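Local coordinates for protein beta-glucuronidase (uncultured Clostridium sp., PDB 6U7J) that probably hydrolyses beta-D-glucuronides, releasing glucuronic acid, and as a gut microbial glycoside hydrolase is thought to reactivate conjugated estrogens, at residues B[210-220]-B[244-255]; B[277-285]-B[404-412]. All coordinates share one frame; numbering follows the deposited sequence.

In the fold
Both contacts involve the middle domain of the chain, but one lies within it and the other joins it to the TIM barrel. Interaction 1 pairs strands 211-220 and 246-251 as the central and outer members of a three-stranded antiparallel sheet; one face is packed inside the domain, the other is largely at the surface. Interaction 2 is a smaller, partly buried junction nearer the centre of the chain, where the end of strand 274-280 and the linker after it meet the loop leading into strand 409-416. A regular backbone ladder dominates the first, whereas one arginine gripping turn carbonyls dominates the second. The two touch where Val-214 packs on Phe-280 and Ile-282, and Ala-254 on Ile-282.

Interaction 1 of 2, residues B[210-220]-B[244-255]; sequences KDGMVHYEIKT and EMKDMVLVKDAQ
Met-248 lies over one face of the His-215 imidazole, its CG 3.4 Å from the ring centroid in a CH-pi contact and its SD oblique to the ring. At the ring edge, in its plane, His-215 ND1 donates to Met-213 O from above the carbonyl plane, which limits rotation of the imidazole. The Tyr-216 ring rests one face on the backbone of Asp-247, whose N is 4.0 Å above the ring centre. Near the ring plane, Tyr-216 OH donates to Glu-244 O at 2.5 Å. A chi1 of 72°, with CG between the backbone N and carbonyl carbon, swings the phenol across the adjacent strand to that carbonyl.

The two strands are joined by an antiparallel ladder, with Gly-212/Val-251, Val-214/Val-249 and Tyr-216/Asp-247 as hydrogen-bonded pairs; Gly-212 N reaches Val-251 O at 2.7 Å and 176°. Val-214 CG2 meets Val-251 CG2 at 3.5 Å, on the face that packs against strands 227-232 and 265-271. This face also carries Asp-247, its OD1 bonded to Ser-242 OG and its OD2 accepting from Met-248 N. On the other, Met-213 SD touches Leu-250 CD1 (3.7 Å), and Glu-217 OE2 forms a long salt bridge with Lys-246 NZ (3.6 Å).

The chemistry implies a two-faced sheet, as in the immunoglobulin-like sandwich of family 2 glycoside hydrolases: valines, a tethered tyrosine and a bonded aspartate inward, thioethers, imidazole and paired charges outward.

Interaction 2 of 2, residues B[277-285]-B[404-412]; sequences TLPFGIRTI and KNHPCVVMW
Arg-283 and the turn at Pro-407 provide the polar part of the contact. Arg-283 NE donates to Pro-407 O at 3.0 Å and 156°, meeting a lone pair in the carbonyl plane. NH2 adds two weak bonds, one to Val-409 O (3.1 Å) and a longer one to the same Pro-407 O, so two nitrogens of the guanidinium share one acceptor. The side chain reaches the turn because chi1 is 55° and the chain bends again at chi2. Val-409 O also accepts from Arg-443 NE, placing two arginines at this carbonyl. The acceptors belong to a type I beta turn from His-406 to Val-409, closed by Val-409 N bonding to His-406 O at 3.2 Å.

Van der Waals contacts flank the arginine. Ile-285 CD1 sits 3.8 Å above the guanidinium plane, over its centre, and also packs 3.8 Å from Val-410 CB, bridging the guanidinium and Val-410. Further back along the chain, the Pro-407 ring lies close against the backbone of Gly-281, with CG 3.7 Å from its N.

A mixed contact completes the junction: the Leu-278 and Asn-405 side chains cross at about a right angle, with Leu-278 CD2 3.6 Å from Asn-405 ND2. The amide is held by Ile-201 O and Val-203 N of strand 198-208.

This is an interdomain joint of the glycoside hydrolase family 2 architecture, in which the sandwich domain and its linker pack on an alpha-to-beta loop at the N-terminal end of a TIM-barrel strand.

Interaction 1 of 2, residues B[210-220]-B[244-255]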
loop_
_atom_site.group_PDB
_atom_site.type_symbol
_atom_site.label_atom_id
_atom_site.label_comp_id
_atom_site.label_asym_id
_atom_site.label_seq_id
_atom_site.Cartn_x
_atom_site.Cartn_y
_atom_site.Cartn_z
ATOM N N LYS B 210 -27.771 -37.833 -31.844
ATOM C CA LYS B 210 -26.389 -38.211 -31.593
ATOM C C LYS B 210 -25.460 -37.964 -32.780
ATOM O O LYS B 210 -24.241 -38.165 -32.646
ATOM C CB LYS B 210 -26.298 -39.680 -31.122
ATOM C CG LYS B 210 -24.905 -40.096 -30.555
ATOM C CD LYS B 210 -24.425 -39.166 -29.395
ATOM C CE LYS B 210 -22.965 -38.679 -29.538
ATOM N NZ LYS B 210 -22.862 -37.429 -30.345
ATOM N N ASP B 211 -25.961 -37.516 -33.918
ATOM C CA ASP B 211 -25.105 -37.293 -35.071
ATOM C C ASP B 211 -24.916 -35.806 -35.337
ATOM O O ASP B 211 -25.808 -34.990 -35.089
ATOM C CB ASP B 211 -25.674 -37.967 -36.317
ATOM C CG ASP B 211 -25.970 -39.426 -36.098
ATOM O OD1 ASP B 211 -26.989 -39.898 -36.642
ATOM O OD2 ASP B 211 -25.194 -40.092 -35.377
ATOM N N GLY B 212 -23.746 -35.468 -35.864
ATOM C CA GLY B 212 -23.447 -34.109 -36.279
ATOM C C GLY B 212 -23.535 -33.960 -37.787
ATOM O O GLY B 212 -23.156 -34.864 -38.532
ATOM N N MET B 213 -24.054 -32.816 -38.226
ATOM C CA MET B 213 -24.093 -32.446 -39.640
ATOM C C MET B 213 -23.162 -31.250 -39.841
ATOM O O MET B 213 -23.510 -30.116 -39.495
ATOM C CB MET B 213 -25.516 -32.115 -40.091
ATOM C CG MET B 213 -26.382 -33.303 -40.552
ATOM S SD MET B 213 -25.607 -34.550 -41.628
ATOM C CE MET B 213 -24.858 -33.538 -42.899
ATOM N N VAL B 214 -21.988 -31.496 -40.416
ATOM C CA VAL B 214 -21.015 -30.441 -40.676
ATOM C C VAL B 214 -21.269 -29.887 -42.075
ATOM O O VAL B 214 -21.019 -30.565 -43.075
ATOM C CB VAL B 214 -19.576 -30.946 -40.538
ATOM C CG1 VAL B 214 -18.596 -29.812 -40.844
ATOM C CG2 VAL B 214 -19.343 -31.494 -39.156
ATOM N N HIS B 215 -21.777 -28.659 -42.139
ATOM C CA HIS B 215 -21.910 -27.923 -43.390
ATOM C C HIS B 215 -20.666 -27.065 -43.569
ATOM O O HIS B 215 -20.365 -26.229 -42.709
ATOM C CB HIS B 215 -23.150 -27.025 -43.385
ATOM C CG HIS B 215 -24.434 -27.741 -43.103
ATOM N ND1 HIS B 215 -24.628 -28.512 -41.976
ATOM C CD2 HIS B 215 -25.600 -27.780 -43.792
ATOM C CE1 HIS B 215 -25.853 -29.009 -41.991
ATOM N NE2 HIS B 215 -26.464 -28.577 -43.080
ATOM N N TYR B 216 -19.950 -27.252 -44.674
ATOM C CA TYR B 216 -18.766 -26.449 -44.937
ATOM C C TYR B 216 -18.826 -25.866 -46.339
ATOM O O TYR B 216 -19.502 -26.390 -47.224
ATOM C CB TYR B 216 -17.475 -27.256 -44.752
ATOM C CG TYR B 216 -17.199 -28.287 -45.819
ATOM C CD1 TYR B 216 -16.624 -27.928 -47.035
ATOM C CD2 TYR B 216 -17.482 -29.628 -45.601
ATOM C CE1 TYR B 216 -16.371 -28.875 -48.013
ATOM C CE2 TYR B 216 -17.222 -30.583 -46.567
ATOM C CZ TYR B 216 -16.668 -30.201 -47.768
ATOM O OH TYR B 216 -16.415 -31.145 -48.730
ATOM N N GLU B 217 -18.084 -24.776 -46.525
ATOM C CA GLU B 217 -17.996 -24.084 -47.805
ATOM C C GLU B 217 -16.604 -23.478 -47.921
ATOM O O GLU B 217 -16.188 -22.700 -47.055
ATOM C CB GLU B 217 -19.072 -23.007 -47.927
ATOM C CG GLU B 217 -19.019 -22.219 -49.225
ATOM C CD GLU B 217 -20.155 -21.212 -49.327
ATOM O OE1 GLU B 217 -20.232 -20.484 -50.342
ATOM O OE2 GLU B 217 -20.974 -21.153 -48.382
ATOM N N ILE B 218 -15.897 -23.840 -48.988
ATOM C CA ILE B 218 -14.499 -23.495 -49.186
ATOM C C ILE B 218 -14.385 -22.623 -50.432
ATOM O O ILE B 218 -15.125 -22.805 -51.405
ATOM C CB ILE B 218 -13.640 -24.766 -49.301
ATOM C CG1 ILE B 218 -13.858 -25.638 -48.063
ATOM C CG2 ILE B 218 -12.161 -24.427 -49.473
ATOM C CD1 ILE B 218 -13.256 -27.022 -48.164
ATOM N N LYS B 219 -13.476 -21.655 -50.386
ATOM C CA LYS B 219 -13.284 -20.694 -51.454
ATOM C C LYS B 219 -11.809 -20.703 -51.813
ATOM O O LYS B 219 -10.955 -20.588 -50.933
ATOM C CB LYS B 219 -13.745 -19.302 -51.016
ATOM C CG LYS B 219 -13.641 -18.189 -52.044
ATOM C CD LYS B 219 -14.294 -16.902 -51.461
ATOM C CE LYS B 219 -13.546 -15.602 -51.827
ATOM N NZ LYS B 219 -14.443 -14.395 -51.927
ATOM N N THR B 220 -11.514 -20.907 -53.093
ATOM C CA THR B 220 -10.165 -20.832 -53.630
ATOM C C THR B 220 -10.126 -19.810 -54.759
ATOM O O THR B 220 -11.159 -19.311 -55.215
ATOM C CB THR B 220 -9.687 -22.192 -54.157
ATOM O OG1 THR B 220 -10.226 -22.407 -55.467
ATOM C CG2 THR B 220 -10.108 -23.322 -53.242
ATOM N N GLU B 244 -16.046 -32.399 -52.473
ATOM C CA GLU B 244 -16.860 -31.235 -52.763
ATOM C C GLU B 244 -16.289 -30.001 -52.075
ATOM O O GLU B 244 -15.830 -30.068 -50.929
ATOM C CB GLU B 244 -18.299 -31.478 -52.305
ATOM C CG GLU B 244 -18.995 -32.606 -53.067
ATOM C CD GLU B 244 -18.955 -32.389 -54.574
ATOM O OE1 GLU B 244 -19.597 -31.426 -55.060
ATOM O OE2 GLU B 244 -18.259 -33.166 -55.264
ATOM N N MET B 245 -16.320 -28.874 -52.784
ATOM C CA MET B 245 -15.906 -27.605 -52.201
ATOM C C MET B 245 -16.961 -27.012 -51.281
ATOM O O MET B 245 -16.626 -26.221 -50.391
ATOM C CB MET B 245 -15.566 -26.614 -53.306
ATOM C CG MET B 245 -14.187 -26.862 -53.861
ATOM S SD MET B 245 -13.344 -25.364 -54.329
ATOM C CE MET B 245 -12.335 -25.945 -55.692
ATOM N N LYS B 246 -18.222 -27.372 -51.488
ATOM C CA LYS B 246 -19.327 -26.980 -50.632
ATOM C C LYS B 246 -20.140 -28.242 -50.401
ATOM O O LYS B 246 -20.596 -28.869 -51.365
ATOM C CB LYS B 246 -20.161 -25.872 -51.284
ATOM C CG LYS B 246 -21.481 -25.578 -50.595
ATOM C CD LYS B 246 -22.209 -24.426 -51.277
ATOM C CE LYS B 246 -23.349 -23.902 -50.406
ATOM N NZ LYS B 246 -23.574 -22.430 -50.577
ATOM N N ASP B 247 -20.278 -28.646 -49.143
ATOM C CA ASP B 247 -20.824 -29.962 -48.853
ATOM C C ASP B 247 -21.388 -30.001 -47.440
ATOM O O ASP B 247 -21.171 -29.100 -46.621
ATOM C CB ASP B 247 -19.770 -31.057 -49.027
ATOM C CG ASP B 247 -20.381 -32.416 -49.370
ATOM O OD1 ASP B 247 -19.612 -33.378 -49.587
ATOM O OD2 ASP B 247 -21.625 -32.526 -49.422
ATOM N N MET B 248 -22.096 -31.093 -47.168
ATOM C CA MET B 248 -22.840 -31.313 -45.936
ATOM C C MET B 248 -22.604 -32.778 -45.579
ATOM O O MET B 248 -23.175 -33.665 -46.218
ATOM C CB MET B 248 -24.315 -31.002 -46.159
ATOM C CG MET B 248 -25.171 -30.893 -44.926
ATOM S SD MET B 248 -26.924 -30.745 -45.361
ATOM C CE MET B 248 -27.551 -32.379 -44.950
ATOM N N VAL B 249 -21.735 -33.041 -44.602
ATOM C CA VAL B 249 -21.334 -34.413 -44.307
ATOM C C VAL B 249 -21.624 -34.750 -42.851
ATOM O O VAL B 249 -21.747 -33.879 -41.982
ATOM C CB VAL B 249 -19.853 -34.684 -44.633
ATOM C CG1 VAL B 249 -19.549 -34.318 -46.090
ATOM C CG2 VAL B 249 -18.957 -33.924 -43.690
ATOM N N LEU B 250 -21.695 -36.054 -42.595
ATOM C CA LEU B 250 -22.190 -36.630 -41.354
ATOM C C LEU B 250 -21.040 -36.974 -40.415
ATOM O O LEU B 250 -20.002 -37.486 -40.843
ATOM C CB LEU B 250 -22.997 -37.897 -41.655
ATOM C CG LEU B 250 -23.829 -38.603 -40.585
ATOM C CD1 LEU B 250 -24.646 -37.613 -39.770
ATOM C CD2 LEU B 250 -24.732 -39.643 -41.250
ATOM N N VAL B 251 -21.237 -36.696 -39.129
ATOM C CA VAL B 251 -20.307 -37.082 -38.077
ATOM C C VAL B 251 -21.134 -37.853 -37.059
ATOM O O VAL B 251 -21.797 -37.254 -36.202
ATOM C CB VAL B 251 -19.610 -35.875 -37.437
ATOM C CG1 VAL B 251 -18.460 -36.324 -36.542
ATOM C CG2 VAL B 251 -19.109 -34.931 -38.514
ATOM N N LYS B 252 -21.127 -39.177 -37.162
ATOM C CA LYS B 252 -21.969 -39.982 -36.292
ATOM C C LYS B 252 -21.329 -40.090 -34.914
ATOM O O LYS B 252 -20.104 -40.138 -34.778
ATOM C CB LYS B 252 -22.205 -41.370 -36.896
ATOM C CG LYS B 252 -23.383 -41.433 -37.888
ATOM C CD LYS B 252 -24.498 -42.375 -37.412
ATOM C CE LYS B 252 -25.775 -42.231 -38.256
ATOM N NZ LYS B 252 -25.884 -43.218 -39.379
ATOM N N ASP B 253 -22.174 -40.115 -33.888
ATOM C CA ASP B 253 -21.712 -40.148 -32.500
ATOM C C ASP B 253 -20.734 -39.002 -32.230
ATOM O O ASP B 253 -19.666 -39.184 -31.642
ATOM C CB ASP B 253 -21.092 -41.509 -32.160
ATOM C CG ASP B 253 -22.083 -42.666 -32.326
ATOM O OD1 ASP B 253 -21.649 -43.779 -32.703
ATOM O OD2 ASP B 253 -23.297 -42.464 -32.083
ATOM N N ALA B 254 -21.123 -37.803 -32.675
ATOM C CA ALA B 254 -20.251 -36.633 -32.633
ATOM C C ALA B 254 -19.959 -36.201 -31.200
ATOM O O ALA B 254 -20.880 -35.997 -30.404
ATOM C CB ALA B 254 -20.893 -35.476 -33.399
ATOM N N GLN B 255 -18.675 -36.062 -30.874
ATOM C CA GLN B 255 -18.268 -35.491 -29.596
ATOM C C GLN B 255 -18.545 -33.994 -29.609
ATOM O O GLN B 255 -17.948 -33.252 -30.394
ATOM C CB GLN B 255 -16.789 -35.763 -29.337
ATOM C CG GLN B 255 -16.386 -37.221 -29.448
ATOM C CD GLN B 255 -16.916 -38.061 -28.302
ATOM O OE1 GLN B 255 -16.608 -37.811 -27.135
ATOM N NE2 GLN B 255 -17.719 -39.066 -28.629
#

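Interaction 2 of 2, residues B[277-285]-B[404-412]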
loop_
_atom_site.group_PDB
_atom_site.type_symbol
_atom_site.label_atom_id
_atom_site.label_comp_id
_atom_site.label_asym_id
_atom_site.label_seq_id
_atom_site.Cartn_x
_atom_site.Cartn_y
_atom_site.Cartn_z
ATOM N N THR B 277 -5.724 -26.568 -42.437
ATOM C CA THR B 277 -6.392 -27.344 -41.390
ATOM C C THR B 277 -7.061 -26.400 -40.394
ATOM O O THR B 277 -6.380 -25.718 -39.616
ATOM C CB THR B 277 -5.396 -28.254 -40.674
ATOM O OG1 THR B 277 -4.720 -29.062 -41.640
ATOM C CG2 THR B 277 -6.109 -29.145 -39.662
ATOM N N LEU B 278 -8.393 -26.382 -40.399
ATOM C CA LEU B 278 -9.184 -25.494 -39.557
ATOM C C LEU B 278 -9.800 -26.269 -38.401
ATOM O O LEU B 278 -10.606 -27.181 -38.645
ATOM C CB LEU B 278 -10.282 -24.825 -40.385
ATOM C CG LEU B 278 -11.229 -23.910 -39.611
ATOM C CD1 LEU B 278 -10.555 -22.567 -39.294
ATOM C CD2 LEU B 278 -12.501 -23.693 -40.396
ATOM N N PRO B 279 -9.465 -25.959 -37.143
ATOM C CA PRO B 279 -10.222 -26.534 -36.024
ATOM C C PRO B 279 -11.628 -25.963 -35.990
ATOM O O PRO B 279 -11.868 -24.835 -36.416
ATOM C CB PRO B 279 -9.423 -26.109 -34.784
ATOM C CG PRO B 279 -8.088 -25.578 -35.321
ATOM C CD PRO B 279 -8.368 -25.084 -36.692
ATOM N N PHE B 280 -12.571 -26.765 -35.503
ATOM C CA PHE B 280 -13.930 -26.271 -35.308
ATOM C C PHE B 280 -14.624 -27.155 -34.282
ATOM O O PHE B 280 -14.130 -28.227 -33.916
ATOM C CB PHE B 280 -14.715 -26.204 -36.629
ATOM C CG PHE B 280 -15.136 -27.549 -37.172
ATOM C CD1 PHE B 280 -14.280 -28.288 -37.981
ATOM C CD2 PHE B 280 -16.399 -28.060 -36.895
ATOM C CE1 PHE B 280 -14.666 -29.530 -38.491
ATOM C CE2 PHE B 280 -16.794 -29.312 -37.400
ATOM C CZ PHE B 280 -15.927 -30.046 -38.199
ATOM N N GLY B 281 -15.765 -26.678 -33.799
ATOM C CA GLY B 281 -16.504 -27.385 -32.772
ATOM C C GLY B 281 -17.954 -27.567 -33.160
ATOM O O GLY B 281 -18.566 -26.703 -33.787
ATOM N N ILE B 282 -18.509 -28.708 -32.765
ATOM C CA ILE B 282 -19.919 -28.997 -33.001
ATOM C C ILE B 282 -20.685 -28.696 -31.725
ATOM O O ILE B 282 -20.456 -29.334 -30.686
ATOM C CB ILE B 282 -20.138 -30.452 -33.444
ATOM C CG1 ILE B 282 -19.283 -30.768 -34.680
ATOM C CG2 ILE B 282 -21.631 -30.694 -33.699
ATOM C CD1 ILE B 282 -19.222 -32.247 -35.029
ATOM N N ARG B 283 -21.604 -27.738 -31.807
ATOM C CA ARG B 283 -22.422 -27.362 -30.665
ATOM C C ARG B 283 -23.560 -26.489 -31.154
ATOM O O ARG B 283 -23.394 -25.709 -32.095
ATOM C CB ARG B 283 -21.607 -26.608 -29.599
ATOM C CG ARG B 283 -20.870 -25.371 -30.112
ATOM C CD ARG B 283 -21.593 -24.115 -29.700
ATOM N NE ARG B 283 -21.020 -22.894 -30.264
ATOM C CZ ARG B 283 -21.379 -22.383 -31.438
ATOM N NH1 ARG B 283 -22.285 -23.007 -32.188
ATOM N NH2 ARG B 283 -20.829 -21.257 -31.870
ATOM N N THR B 284 -24.703 -26.606 -30.490
ATOM C CA THR B 284 -25.896 -25.866 -30.868
ATOM C C THR B 284 -26.213 -24.790 -29.844
ATOM O O THR B 284 -25.914 -24.929 -28.654
ATOM C CB THR B 284 -27.102 -26.792 -30.990
ATOM O OG1 THR B 284 -27.454 -27.271 -29.680
ATOM C CG2 THR B 284 -26.778 -27.965 -31.889
ATOM N N ILE B 285 -26.873 -23.739 -30.324
ATOM C CA ILE B 285 -27.325 -22.626 -29.510
ATOM C C ILE B 285 -28.800 -22.415 -29.765
ATOM O O ILE B 285 -29.211 -22.288 -30.921
ATOM C CB ILE B 285 -26.584 -21.322 -29.840
ATOM C CG1 ILE B 285 -25.076 -21.499 -29.742
ATOM C CG2 ILE B 285 -27.124 -20.190 -28.958
ATOM C CD1 ILE B 285 -24.331 -20.289 -30.250
ATOM N N LYS B 404 -16.090 -16.284 -37.245
ATOM C CA LYS B 404 -17.316 -17.045 -37.511
ATOM C C LYS B 404 -17.165 -18.519 -37.169
ATOM O O LYS B 404 -18.139 -19.166 -36.772
ATOM C CB LYS B 404 -17.722 -16.902 -38.980
ATOM C CG LYS B 404 -16.614 -17.264 -39.964
ATOM C CD LYS B 404 -16.950 -16.858 -41.381
ATOM C CE LYS B 404 -15.877 -17.362 -42.336
ATOM N NZ LYS B 404 -16.118 -16.941 -43.739
ATOM N N ASN B 405 -15.969 -19.069 -37.318
ATOM C CA ASN B 405 -15.753 -20.494 -37.116
ATOM C C ASN B 405 -15.374 -20.851 -35.687
ATOM O O ASN B 405 -15.122 -22.025 -35.399
ATOM C CB ASN B 405 -14.684 -20.983 -38.089
ATOM C CG ASN B 405 -15.144 -20.884 -39.532
ATOM O OD1 ASN B 405 -16.313 -21.138 -39.828
ATOM N ND2 ASN B 405 -14.241 -20.502 -40.431
ATOM N N HIS B 406 -15.334 -19.874 -34.787
ATOM C CA HIS B 406 -15.022 -20.143 -33.389
ATOM C C HIS B 406 -16.253 -20.677 -32.646
ATOM O O HIS B 406 -17.228 -19.945 -32.445
ATOM C CB HIS B 406 -14.507 -18.875 -32.708
ATOM C CG HIS B 406 -13.079 -18.536 -33.040
ATOM N ND1 HIS B 406 -12.046 -19.440 -32.907
ATOM C CD2 HIS B 406 -12.512 -17.379 -33.467
ATOM C CE1 HIS B 406 -10.907 -18.862 -33.253
ATOM N NE2 HIS B 406 -11.163 -17.610 -33.594
ATOM N N PRO B 407 -16.247 -21.939 -32.214
ATOM C CA PRO B 407 -17.318 -22.401 -31.334
ATOM C C PRO B 407 -17.370 -21.656 -30.011
ATOM O O PRO B 407 -18.450 -21.603 -29.385
ATOM C CB PRO B 407 -16.988 -23.884 -31.116
ATOM C CG PRO B 407 -15.487 -23.940 -31.288
ATOM C CD PRO B 407 -15.170 -22.939 -32.361
ATOM N N CYS B 408 -16.283 -21.053 -29.538
ATOM C CA CYS B 408 -16.402 -20.375 -28.248
ATOM C C CYS B 408 -17.345 -19.159 -28.346
ATOM O O CYS B 408 -18.009 -18.832 -27.357
ATOM C CB CYS B 408 -15.012 -20.013 -27.696
ATOM S SG CYS B 408 -14.190 -18.673 -28.623
ATOM N N VAL B 409 -17.489 -18.555 -29.531
ATOM C CA VAL B 409 -18.351 -17.388 -29.668
ATOM C C VAL B 409 -19.813 -17.820 -29.726
ATOM O O VAL B 409 -20.235 -18.466 -30.686
ATOM C CB VAL B 409 -17.985 -16.563 -30.898
ATOM C CG1 VAL B 409 -19.003 -15.430 -31.131
ATOM C CG2 VAL B 409 -16.594 -16.011 -30.727
ATOM N N VAL B 410 -20.607 -17.459 -28.709
ATOM C CA VAL B 410 -22.018 -17.823 -28.725
ATOM C C VAL B 410 -22.927 -16.627 -28.916
ATOM O O VAL B 410 -24.154 -16.810 -29.026
ATOM C CB VAL B 410 -22.422 -18.610 -27.466
ATOM C CG1 VAL B 410 -21.474 -19.801 -27.281
ATOM C CG2 VAL B 410 -22.455 -17.693 -26.227
ATOM N N MET B 411 -22.383 -15.419 -29.007
ATOM C CA MET B 411 -23.242 -14.254 -29.129
ATOM C C MET B 411 -22.404 -13.066 -29.585
ATOM O O MET B 411 -21.221 -12.973 -29.249
ATOM C CB MET B 411 -23.945 -13.955 -27.791
ATOM C CG MET B 411 -24.960 -12.810 -27.844
ATOM S SD MET B 411 -26.218 -12.882 -26.534
ATOM C CE MET B 411 -25.192 -12.861 -25.068
ATOM N N TRP B 412 -23.021 -12.179 -30.377
ATOM C CA TRP B 412 -22.385 -10.944 -30.820
ATOM C C TRP B 412 -22.961 -9.796 -30.013
ATOM O O TRP B 412 -24.183 -9.660 -29.920
ATOM C CB TRP B 412 -22.614 -10.651 -32.311
ATOM C CG TRP B 412 -22.246 -11.752 -33.268
ATOM C CD1 TRP B 412 -23.104 -12.500 -33.999
ATOM C CD2 TRP B 412 -20.927 -12.200 -33.616
ATOM N NE1 TRP B 412 -22.415 -13.410 -34.759
ATOM C CE2 TRP B 412 -21.076 -13.251 -34.545
ATOM C CE3 TRP B 412 -19.635 -11.830 -33.217
ATOM C CZ2 TRP B 412 -19.989 -13.937 -35.088
ATOM C CZ3 TRP B 412 -18.554 -12.513 -33.751
ATOM C CH2 TRP B 412 -18.737 -13.553 -34.681
#